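Local structure of dihydropteroate synthase (Xanthomonas albilineans, 6Q62) at residues E106-A111 against D132-L137; D101-E106 against L125-A130; L15-P20 against A257-V262. The protein probably catalyses the condensation of para-aminobenzoate with 6-hydroxymethyl-7,8-dihydropterin diphosphate to give 7,8-dihydropteroate, the immediate precursor of folate derivatives. All blocks are in the same frame, centred on the assembly; numbering follows the deposited sequence.

Contact 1: residues E106-A111 against D132-L137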
# COMPACT_ATOMS: atom_id res chain seq x y z
N GLU A 106 -0.12 36.58 10.11
CA GLU A 106 -1.45 37.21 10.00
C GLU A 106 -2.46 36.15 9.62
O GLU A 106 -3.58 36.19 10.11
CB GLU A 106 -1.44 38.31 8.90
CG GLU A 106 -0.38 39.40 9.05
CD GLU A 106 0.98 39.18 8.40
OE1 GLU A 106 1.40 38.01 8.20
OE2 GLU A 106 1.65 40.19 8.12
N VAL A 107 -2.07 35.17 8.76
CA VAL A 107 -2.98 34.09 8.35
C VAL A 107 -3.16 33.14 9.51
O VAL A 107 -4.27 32.70 9.77
CB VAL A 107 -2.50 33.36 7.07
CG1 VAL A 107 -3.50 32.28 6.64
CG2 VAL A 107 -2.29 34.37 5.92
N MET A 108 -2.08 32.85 10.26
CA MET A 108 -2.18 31.98 11.43
C MET A 108 -3.20 32.52 12.43
O MET A 108 -4.08 31.79 12.87
CB MET A 108 -0.82 31.83 12.13
CG MET A 108 0.24 31.23 11.26
SD MET A 108 1.79 31.13 12.20
CE MET A 108 2.91 30.67 10.92
N ARG A 109 -3.09 33.83 12.77
CA ARG A 109 -4.03 34.44 13.73
C ARG A 109 -5.45 34.45 13.22
O ARG A 109 -6.37 34.09 13.96
CB ARG A 109 -3.57 35.86 14.07
CG ARG A 109 -2.24 35.90 14.81
CD ARG A 109 -1.93 37.32 15.22
NE ARG A 109 -0.67 37.42 15.95
CZ ARG A 109 -0.55 37.32 17.27
NH1 ARG A 109 -1.61 37.02 18.02
NH2 ARG A 109 0.63 37.46 17.84
N ALA A 110 -5.66 34.89 11.98
CA ALA A 110 -7.00 34.96 11.40
C ALA A 110 -7.62 33.56 11.25
O ALA A 110 -8.81 33.38 11.53
CB ALA A 110 -6.96 35.65 10.03
N ALA A 111 -6.81 32.56 10.88
CA ALA A 111 -7.31 31.20 10.71
C ALA A 111 -7.74 30.58 12.03
O ALA A 111 -8.82 30.00 12.08
CB ALA A 111 -6.26 30.34 10.04
N ASP A 132 5.76 34.45 17.93
CA ASP A 132 4.82 35.18 18.78
C ASP A 132 3.37 34.74 18.53
O ASP A 132 2.62 34.58 19.47
CB ASP A 132 4.98 36.68 18.49
CG ASP A 132 4.22 37.64 19.38
OD1 ASP A 132 4.49 37.66 20.59
OD2 ASP A 132 3.40 38.43 18.85
N ALA A 133 2.97 34.58 17.25
CA ALA A 133 1.59 34.14 16.96
C ALA A 133 1.31 32.75 17.55
O ALA A 133 0.33 32.55 18.28
CB ALA A 133 1.32 34.17 15.45
N VAL A 134 2.16 31.78 17.29
CA VAL A 134 1.89 30.43 17.79
C VAL A 134 1.94 30.41 19.34
O VAL A 134 1.05 29.78 19.94
CB VAL A 134 2.78 29.36 17.11
CG1 VAL A 134 2.56 28.00 17.72
CG2 VAL A 134 2.47 29.32 15.62
N ALA A 135 2.88 31.17 19.97
CA ALA A 135 2.95 31.22 21.44
C ALA A 135 1.63 31.79 22.00
O ALA A 135 1.10 31.22 22.94
CB ALA A 135 4.14 32.06 21.88
N ASP A 136 1.05 32.84 21.35
CA ASP A 136 -0.22 33.44 21.75
C ASP A 136 -1.42 32.57 21.48
O ASP A 136 -2.39 32.59 22.24
CB ASP A 136 -0.45 34.75 20.96
CG ASP A 136 0.33 35.97 21.40
OD1 ASP A 136 1.03 35.89 22.43
OD2 ASP A 136 0.23 37.02 20.71
N LEU A 137 -1.41 31.89 20.32
CA LEU A 137 -2.58 31.12 19.91
C LEU A 137 -2.80 29.82 20.66
O LEU A 137 -3.94 29.35 20.69
CB LEU A 137 -2.53 30.87 18.39
CG LEU A 137 -2.67 32.15 17.54
CD1 LEU A 137 -2.22 31.92 16.10
CD2 LEU A 137 -4.10 32.73 17.61

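Contact 2: residues D101-E106 against L125-A130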
# COMPACT_ATOMS: atom_id res chain seq x y z
N ASP A 101 -2.43 25.50 6.66
CA ASP A 101 -1.10 25.37 6.07
C ASP A 101 -0.67 26.76 5.57
O ASP A 101 -1.07 27.21 4.48
CB ASP A 101 -1.20 24.35 4.93
CG ASP A 101 0.03 24.06 4.13
OD1 ASP A 101 1.04 24.75 4.32
OD2 ASP A 101 -0.01 23.13 3.31
N THR A 102 0.08 27.47 6.42
CA THR A 102 0.54 28.83 6.09
C THR A 102 1.85 29.10 6.83
O THR A 102 2.09 28.49 7.87
CB THR A 102 -0.52 29.85 6.50
OG1 THR A 102 -0.11 31.16 6.05
CG2 THR A 102 -0.79 29.89 8.03
N PHE A 103 2.66 30.03 6.31
CA PHE A 103 3.86 30.47 7.01
C PHE A 103 3.68 31.92 7.49
O PHE A 103 4.60 32.47 8.09
CB PHE A 103 5.13 30.36 6.15
CG PHE A 103 5.10 31.04 4.81
CD1 PHE A 103 5.39 32.40 4.69
CD2 PHE A 103 4.83 30.32 3.66
CE1 PHE A 103 5.34 33.03 3.43
CE2 PHE A 103 4.81 30.95 2.40
CZ PHE A 103 5.07 32.30 2.31
N LYS A 104 2.50 32.53 7.22
CA LYS A 104 2.28 33.94 7.55
C LYS A 104 1.57 34.13 8.86
O LYS A 104 0.45 33.64 9.00
CB LYS A 104 1.51 34.63 6.40
CG LYS A 104 2.25 34.58 5.07
CD LYS A 104 1.47 35.37 4.01
CE LYS A 104 2.10 35.32 2.63
NZ LYS A 104 1.65 34.11 1.91
N PRO A 105 2.17 34.88 9.82
CA PRO A 105 1.51 35.07 11.12
C PRO A 105 0.14 35.67 11.06
O PRO A 105 -0.69 35.30 11.87
CB PRO A 105 2.47 35.97 11.91
CG PRO A 105 3.44 36.49 10.90
CD PRO A 105 3.50 35.51 9.79
N GLU A 106 -0.12 36.58 10.11
CA GLU A 106 -1.45 37.21 10.00
C GLU A 106 -2.46 36.15 9.62
O GLU A 106 -3.58 36.19 10.11
CB GLU A 106 -1.44 38.31 8.90
CG GLU A 106 -0.38 39.40 9.05
CD GLU A 106 0.98 39.18 8.40
OE1 GLU A 106 1.40 38.01 8.20
OE2 GLU A 106 1.65 40.19 8.12
N LEU A 125 8.23 28.34 11.57
CA LEU A 125 8.09 29.59 12.34
C LEU A 125 9.23 30.58 12.14
O LEU A 125 9.46 31.43 13.00
CB LEU A 125 7.85 29.31 13.84
CG LEU A 125 6.65 28.37 14.14
CD1 LEU A 125 6.53 28.08 15.62
CD2 LEU A 125 5.36 28.90 13.55
N ARG A 126 9.90 30.52 10.97
CA ARG A 126 10.98 31.44 10.69
C ARG A 126 10.51 32.80 10.17
O ARG A 126 11.32 33.74 10.18
CB ARG A 126 12.00 30.82 9.71
CG ARG A 126 12.81 29.70 10.37
CD ARG A 126 13.79 29.12 9.39
NE ARG A 126 13.17 28.27 8.36
CZ ARG A 126 13.82 27.85 7.29
NH1 ARG A 126 15.08 28.21 7.09
NH2 ARG A 126 13.22 27.06 6.41
N GLN A 127 9.24 32.92 9.75
CA GLN A 127 8.72 34.23 9.30
C GLN A 127 8.58 35.15 10.53
O GLN A 127 8.01 34.74 11.54
CB GLN A 127 7.36 34.04 8.60
CG GLN A 127 6.75 35.25 7.93
CD GLN A 127 7.47 35.77 6.70
OE1 GLN A 127 7.30 36.94 6.34
NE2 GLN A 127 8.33 34.99 6.05
N PRO A 128 9.09 36.40 10.46
CA PRO A 128 9.00 37.28 11.64
C PRO A 128 7.57 37.44 12.16
O PRO A 128 6.65 37.83 11.42
CB PRO A 128 9.58 38.60 11.14
CG PRO A 128 10.56 38.18 10.06
CD PRO A 128 9.85 37.02 9.36
N GLY A 129 7.38 37.09 13.41
CA GLY A 129 6.09 37.13 14.09
C GLY A 129 5.43 35.77 14.24
O GLY A 129 4.47 35.61 15.01
N ALA A 130 5.92 34.76 13.50
CA ALA A 130 5.31 33.43 13.58
C ALA A 130 5.46 32.79 14.98
O ALA A 130 4.49 32.20 15.49
CB ALA A 130 5.90 32.52 12.50
O HOH W 1 6.77 31.12 9.40

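Contact 3: residues L15-P20 against A257-V262. With 6GU (6-chloroguanine), chain E; SO4 (sulfate ion), chain H.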
# COMPACT_ATOMS: atom_id res chain seq x y z
N LEU A 15 -6.96 15.30 18.87
CA LEU A 15 -6.29 14.41 17.93
C LEU A 15 -5.42 13.49 18.79
O LEU A 15 -4.43 13.95 19.37
CB LEU A 15 -5.43 15.24 16.95
CG LEU A 15 -4.65 14.46 15.90
CD1 LEU A 15 -5.60 13.72 14.93
CD2 LEU A 15 -3.69 15.37 15.13
N THR A 16 -5.79 12.21 18.89
CA THR A 16 -5.04 11.24 19.70
C THR A 16 -4.09 10.44 18.82
O THR A 16 -4.54 9.74 17.92
CB THR A 16 -6.00 10.34 20.50
OG1 THR A 16 -6.97 11.16 21.14
CG2 THR A 16 -5.26 9.47 21.53
N LEU A 17 -2.78 10.55 19.08
CA LEU A 17 -1.78 9.87 18.28
C LEU A 17 -1.35 8.55 18.91
O LEU A 17 -0.16 8.29 19.12
CB LEU A 17 -0.57 10.79 17.95
CG LEU A 17 -0.94 12.16 17.34
CD1 LEU A 17 0.30 12.98 17.11
CD2 LEU A 17 -1.67 12.01 16.02
N ASP A 18 -2.35 7.72 19.23
CA ASP A 18 -2.15 6.37 19.77
C ASP A 18 -1.83 5.39 18.61
O ASP A 18 -1.45 4.24 18.82
CB ASP A 18 -3.39 5.93 20.57
CG ASP A 18 -4.68 5.84 19.77
OD1 ASP A 18 -4.90 6.69 18.88
OD2 ASP A 18 -5.49 4.92 20.04
N ARG A 19 -2.04 5.86 17.39
CA ARG A 19 -1.77 5.13 16.14
C ARG A 19 -1.60 6.19 15.03
O ARG A 19 -2.03 7.33 15.23
CB ARG A 19 -2.93 4.15 15.79
CG ARG A 19 -4.30 4.78 15.54
CD ARG A 19 -5.34 3.73 15.25
NE ARG A 19 -6.70 4.25 15.36
CZ ARG A 19 -7.51 4.52 14.34
NH1 ARG A 19 -7.09 4.34 13.09
NH2 ARG A 19 -8.74 4.98 14.55
N PRO A 20 -0.99 5.86 13.87
CA PRO A 20 -0.86 6.88 12.81
C PRO A 20 -2.21 7.42 12.36
O PRO A 20 -3.15 6.66 12.16
CB PRO A 20 -0.15 6.14 11.68
CG PRO A 20 0.56 5.02 12.36
CD PRO A 20 -0.37 4.59 13.47
N ALA A 257 6.22 7.42 11.91
CA ALA A 257 5.41 8.63 11.67
C ALA A 257 4.02 8.46 12.30
O ALA A 257 3.44 7.37 12.19
CB ALA A 257 5.29 8.91 10.18
N LEU A 258 3.55 9.49 13.06
CA LEU A 258 2.20 9.43 13.67
C LEU A 258 1.16 10.22 12.89
O LEU A 258 -0.05 10.13 13.16
CB LEU A 258 2.19 9.83 15.15
CG LEU A 258 2.86 8.79 16.05
CD1 LEU A 258 3.29 9.41 17.40
CD2 LEU A 258 1.97 7.55 16.18
N LEU A 259 1.61 11.02 11.93
CA LEU A 259 0.66 11.78 11.09
C LEU A 259 1.09 11.64 9.64
O LEU A 259 2.29 11.71 9.34
CB LEU A 259 0.64 13.29 11.49
CG LEU A 259 -0.62 13.84 12.18
CD1 LEU A 259 -0.62 15.35 12.13
CD2 LEU A 259 -1.89 13.42 11.45
N LEU A 260 0.12 11.47 8.75
CA LEU A 260 0.38 11.25 7.30
C LEU A 260 -0.43 12.23 6.51
O LEU A 260 -1.66 12.30 6.67
CB LEU A 260 0.03 9.80 6.87
CG LEU A 260 0.79 8.72 7.68
CD1 LEU A 260 0.14 7.39 7.52
CD2 LEU A 260 2.31 8.70 7.30
N ARG A 261 0.26 13.06 5.71
CA ARG A 261 -0.40 14.15 4.97
C ARG A 261 -0.67 13.66 3.56
O ARG A 261 0.27 13.54 2.76
CB ARG A 261 0.47 15.41 5.01
CG ARG A 261 -0.22 16.61 4.32
CD ARG A 261 0.59 17.90 4.46
NE ARG A 261 -0.11 19.00 3.79
CZ ARG A 261 -0.05 19.27 2.49
NH1 ARG A 261 0.71 18.53 1.69
NH2 ARG A 261 -0.74 20.27 1.97
N VAL A 262 -1.94 13.38 3.27
CA VAL A 262 -2.27 12.70 2.00
C VAL A 262 -3.40 13.31 1.21
O VAL A 262 -4.32 13.89 1.77
CB VAL A 262 -2.57 11.18 2.27
CG1 VAL A 262 -1.55 10.56 3.23
CG2 VAL A 262 -3.98 10.98 2.82
CL6 6GU E . 5.37 17.22 3.11
N1 6GU E . 4.48 18.54 5.01
C2 6GU E . 3.80 19.66 5.49
N2 6GU E . 3.85 19.79 6.80
N3 6GU E . 3.14 20.60 4.72
C4 6GU E . 3.23 20.37 3.36
C5 6GU E . 3.93 19.27 2.80
C6 6GU E . 4.51 18.43 3.70
N7 6GU E . 3.85 19.34 1.41
C8 6GU E . 3.10 20.49 1.17
N9 6GU E . 2.72 21.13 2.31
S SO4 H . 0.25 19.70 -2.00
O1 SO4 H . -0.75 19.24 -2.99
O2 SO4 H . 1.27 20.53 -2.66
O3 SO4 H . -0.41 20.54 -0.94
O4 SO4 H . 0.93 18.57 -1.39

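Contact 1: residues E106-A111 against D132-L137
R109 reaches across to D132 and D136 and makes the ionic part of this contact. Its NH2 lies 2.9 Å from D136 OD2 with an N-H...O angle of 160°, while NH1 makes a longer, more bent bond of 3.3 Å to that same OD2, so two nitrogens at the end of the guanidinium grip a single oxygen. OD2 sits in the guanidinium plane; relative to its own carboxylate it receives NH1 through the anti lone pair and NH2 from above the plane. A salt bridge of 3.1 Å joins R109 NH2 to D132 OD2. The two acids are one helical turn apart, and the backbone bond from D136 N to D132 O belongs to that turn. With R109 CG anti to its carbonyl carbon (chi1 -65°) and the chain extended from CG to NE, the group is carried over the neighbouring helix.

The same side chain also packs. It acts as a knob in the hole formed by D132, A133, D136 and L137, with A133 CA 3.5 Å above one face of the guanidinium, off its centre, and A133 CB 3.8 Å from R109 NE.

The apolar contact on the buried side is M108 SD against V134 CG2 at 3.9 Å. L137 CD1 lies against the helix backbone, 3.7 Å from M108 O and also near R109 CA. I119 of strand 118-121 touches M108, V134 and L137.

Helices 105-114 and 130-137 thus pack almost parallel (17°, segment axes 9.6 Å apart), as neighbouring outer helices of a TIM barrel do. The acidic pair would probably stabilise the arginine's positive charge on the partly exposed side, while sulfur and methyl groups fill the buried side.

Contact 2: residues D101-E106 against L125-A130
P105 and F103 meet the turn Q127-A130 by van der Waals contact, and no direct hydrogen bond crosses between the segments. The proline ring leans on the turn's backbone: CG lies 3.5 Å from P128 O, and CB lies 3.7 Å from G129 O. Its CD meets Q127 CG at 3.8 Å, the two side chains crossing at about a right angle. F103 O approaches Q127 CB to 3.2 Å. Q127 CG, anti to the backbone N (chi1 -173°), passes beside P105, and a bend at chi2 brings NE2 to 4.1 Å from F103 CD1, with the amide plane inclined 53° to the ring.

A water supplies the polar link. It donates to F103 O at 2.9 Å and accepts from Q127 N at 3.1 Å, bridging the two backbones.

Further out, each segment is shaped by its own turn. Q127 to A130 form a type II beta turn with G129 in its third position, where it takes a positive phi of 103°, a conformation that glycine readily adopts; its carbonyl is the one that lies against P105 CB. On the other segment T102 OG1 accepts from K104 N at 3.2 Å, an ST turn, while E79 bonds to that hydroxyl and forms a salt bridge with K104 NZ. K104 and G129 are N-cap residues, so the contact unites the starts of helices 105-114 and 130-137.

These loops follow strands 98-101 and 118-121 at the C-terminal end of the barrel, the side that carries D101 of the 6-chloroguanine pocket. The direct contacts are van der Waals, many of them to backbone carbonyls, with a single bridging water as polar link, consistent with a fit set mainly by backbone shape.

Contact 3: residues L15-P20 against A257-V262
L17 and L258 meet, CB to CB at 4.0 Å, just after strand 13-16, their side chains crossing at a slant. L258 CG is anti to its carbonyl carbon (chi1 -71°), which sends the isobutyl group across the backbone of the other segment; CD2 comes to 3.7 Å from L17 O and also touches the carbonyl carbon of R19.

P20 lies against the backbone of A257 and L258. Its CA lies 3.4 Å from L258 O, a CA-H...O contact with 143° at the hydrogen, and its ring CG lies 3.7 Å from A257 O. P20 immediately precedes strand 21-27, the parallel neighbour of strand 259-262, and L258 also makes a backbone bond with R21.

L259 leaves the backbone away from residues 15-20, but its end returns, CD1 lying 4.3 Å from L15 CD2. L260 packs between P20 and the outer helices, against A252 and L272. The hairpin 7-10/13-16 thereby covers the N-terminal end of the barrel, as in other dihydropteroate synthases.

Toward the C-terminal end of strand 259-262, R261 extends into the pocket. One face of its guanidinium lies against 6-chloroguanine, whose N9 is 3.3 Å above the plane, over the centre. At its edge NH1 bonds to sulfate O4 (3.1 Å) and NH2 to sulfate O3 (2.9 Å, 170°), while NE pairs with D61.

The contact therefore joins two chemistries: leucine and proline contacts close the N-terminal end of the barrel, and toward the C-terminal end a guanidinium offers a flat face to the purine and straight N-H bonds to an anion. The sulfate, probably from the crystallisation liquor, marks an anion site, consistent with where the substrate's diphosphate could bind.

Overall arrangement
Contacts 1 and 2 adjoin, their centres 8 Å apart; they share E106 and helix 105-114, and their segments alternate along the chain. M108 of contact 1 packs on T102 and F103 of contact 2, so the helix pair and the loops opening it form one block. The centre of contact 3 lies about 23 and 24 Å from those of contacts 1 and 2; it joins residues 15-20 to 257-262, and the chain between them includes every segment of the other two. Strands 98-101 and 259-262 belong to the same parallel barrel sheet, and a long, weak D101-R261 ion pair ties contact 2 to contact 3 at the 6-chloroguanine pocket, whereas contact 1 does not touch contact 3.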